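Local coordinates for protein isomaltodextranase (Arthrobacter globiformis, PDB 5AWO) that hydrolyses (1->6)-alpha-D-glucosidic linkages in polysaccharides, releasing successive isomaltose units from the non-reducing ends of the chains, at residues Phe518-Pro523 and Gly585-Thr590. Numbering follows the deposited sequence.
Sequences FAVQVP and GLNLVT
Phe518 and Val589, Val520 and Asn587, and Val522 and Gly585 form three hydrogen-bonded residue pairs between two antiparallel strands in the beta-sandwich of the carbohydrate-binding module, a textbook case of a sheet whose two faces meet different surroundings. Strand 585-592 lies between strands 515-522 and 542-549. Val520 N donates to Asn587 O at 2.8 Å. Between these pairs run CA-H...O contacts, the shortest from Gln521 CA to Gly585 O at 3.2 Å.

On the buried face, Phe518, Val520 and Val589 join the packing between the sheets, touching Tyr476, Leu603, Ile606 and Ile580. Val520 CG2, set between its own N and carbonyl carbon (chi1 -51° for CG1), comes 3.9 Å from Val589 CG2 and 3.6 Å from Asn587 CB. The side chains of Asn587 and Val522 cross at about a right angle, and Asn587 ND2 hydrogen-bonds to Asp583 O.

The other face carries Ala519, whose CB sits 3.9 Å from CD1 of both Leu586 and Leu588. Beside them Gln521, bent at chi2 (88°), folds its amide back over the backbone of Gly585 and Leu586. An alanine in place of Gln521 would lose this amide and is likely to leave the backbone at Gly585 less well covered. Gly585 has a positive phi of 89°, where a CB would collide with the carbonyl oxygen of the residue before it; its CA lies 3.2 Å from Gln521 NE2.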
loop_
_atom_site.group_PDB
_atom_site.type_symbol
_atom_site.label_atom_id
_atom_site.label_comp_id
_atom_site.label_asym_id
_atom_site.label_seq_id
_atom_site.Cartn_x
_atom_site.Cartn_y
_atom_site.Cartn_z
ATOM N N PHE A 518 -2.021 -12.137 -9.729
ATOM C CA PHE A 518 -0.667 -12.110 -10.284
ATOM C C PHE A 518 -0.583 -10.990 -11.298
ATOM O O PHE A 518 -1.503 -10.790 -12.103
ATOM C CB PHE A 518 -0.331 -13.416 -11.024
ATOM C CG PHE A 518 -0.437 -14.649 -10.188
ATOM C CD1 PHE A 518 0.662 -15.139 -9.493
ATOM C CD2 PHE A 518 -1.627 -15.368 -10.145
ATOM C CE1 PHE A 518 0.584 -16.296 -8.751
ATOM C CE2 PHE A 518 -1.716 -16.520 -9.400
ATOM C CZ PHE A 518 -0.620 -16.996 -8.698
ATOM N N ALA A 519 0.535 -10.269 -11.308
ATOM C CA ALA A 519 0.822 -9.339 -12.368
ATOM C C ALA A 519 1.758 -9.997 -13.348
ATOM O O ALA A 519 2.779 -10.529 -12.966
ATOM C CB ALA A 519 1.465 -8.080 -11.819
ATOM N N VAL A 520 1.413 -9.932 -14.629
ATOM C CA VAL A 520 2.214 -10.582 -15.656
ATOM C C VAL A 520 2.430 -9.596 -16.803
ATOM O O VAL A 520 1.526 -8.855 -17.171
ATOM C CB VAL A 520 1.547 -11.891 -16.176
ATOM C CG1 VAL A 520 1.164 -12.812 -15.037
ATOM C CG2 VAL A 520 0.339 -11.593 -17.027
ATOM N N GLN A 521 3.641 -9.601 -17.348
ATOM C CA GLN A 521 4.007 -8.727 -18.463
ATOM C C GLN A 521 4.305 -9.620 -19.678
ATOM O O GLN A 521 5.062 -10.582 -19.558
ATOM C CB GLN A 521 5.226 -7.879 -18.087
ATOM C CG GLN A 521 5.484 -6.661 -18.974
ATOM C CD GLN A 521 4.749 -5.398 -18.539
ATOM O OE1 GLN A 521 4.107 -5.370 -17.497
ATOM N NE2 GLN A 521 4.831 -4.351 -19.356
ATOM N N VAL A 522 3.652 -9.327 -20.806
ATOM C CA VAL A 522 3.899 -10.038 -22.086
ATOM C C VAL A 522 4.099 -9.035 -23.233
ATOM O O VAL A 522 3.689 -7.888 -23.132
ATOM C CB VAL A 522 2.754 -11.020 -22.469
ATOM C CG1 VAL A 522 2.726 -12.219 -21.535
ATOM C CG2 VAL A 522 1.419 -10.319 -22.484
ATOM N N PRO A 523 4.719 -9.477 -24.345
ATOM C CA PRO A 523 5.075 -8.566 -25.461
ATOM C C PRO A 523 4.002 -8.095 -26.474
ATOM O O PRO A 523 4.222 -7.059 -27.090
ATOM C CB PRO A 523 6.190 -9.325 -26.192
ATOM C CG PRO A 523 6.018 -10.750 -25.811
ATOM C CD PRO A 523 5.440 -10.755 -24.427
ATOM N N GLY A 585 2.248 -6.148 -22.509
ATOM C CA GLY A 585 2.484 -5.333 -21.332
ATOM C C GLY A 585 1.778 -5.951 -20.157
ATOM O O GLY A 585 1.746 -7.165 -20.036
ATOM N N LEU A 586 1.202 -5.099 -19.309
ATOM C CA LEU A 586 0.782 -5.502 -17.974
ATOM C C LEU A 586 -0.620 -6.089 -17.972
ATOM O O LEU A 586 -1.566 -5.436 -18.397
ATOM C CB LEU A 586 0.811 -4.298 -17.021
ATOM C CG LEU A 586 0.315 -4.565 -15.586
ATOM C CD1 LEU A 586 1.170 -5.574 -14.828
ATOM C CD2 LEU A 586 0.258 -3.237 -14.842
ATOM N N ASN A 587 -0.728 -7.293 -17.426
ATOM C CA ASN A 587 -2.013 -7.932 -17.207
ATOM C C ASN A 587 -2.099 -8.354 -15.756
ATOM O O ASN A 587 -1.101 -8.812 -15.185
ATOM C CB ASN A 587 -2.168 -9.189 -18.094
ATOM C CG ASN A 587 -2.129 -8.868 -19.573
ATOM O OD1 ASN A 587 -3.171 -8.581 -20.200
ATOM N ND2 ASN A 587 -0.924 -8.863 -20.129
ATOM N N LEU A 588 -3.288 -8.243 -15.179
ATOM C CA LEU A 588 -3.559 -8.826 -13.875
ATOM C C LEU A 588 -4.337 -10.115 -14.063
ATOM O O LEU A 588 -5.460 -10.080 -14.601
ATOM C CB LEU A 588 -4.340 -7.857 -12.988
ATOM C CG LEU A 588 -3.610 -6.591 -12.508
ATOM C CD1 LEU A 588 -2.292 -6.944 -11.828
ATOM C CD2 LEU A 588 -3.367 -5.573 -13.606
ATOM N N VAL A 589 -3.746 -11.226 -13.663
ATOM C CA VAL A 589 -4.382 -12.536 -13.785
ATOM C C VAL A 589 -4.827 -12.912 -12.392
ATOM O O VAL A 589 -3.991 -13.104 -11.492
ATOM C CB VAL A 589 -3.421 -13.584 -14.389
ATOM C CG1 VAL A 589 -4.084 -14.954 -14.444
ATOM C CG2 VAL A 589 -2.989 -13.162 -15.787
ATOM N N THR A 590 -6.141 -12.987 -12.211
ATOM C CA THR A 590 -6.765 -13.297 -10.941
ATOM C C THR A 590 -7.505 -14.629 -11.021
ATOM O O THR A 590 -8.298 -14.852 -11.951
ATOM C CB THR A 590 -7.688 -12.148 -10.503
ATOM O OG1 THR A 590 -6.869 -10.979 -10.265
ATOM C CG2 THR A 590 -8.480 -12.467 -9.250
#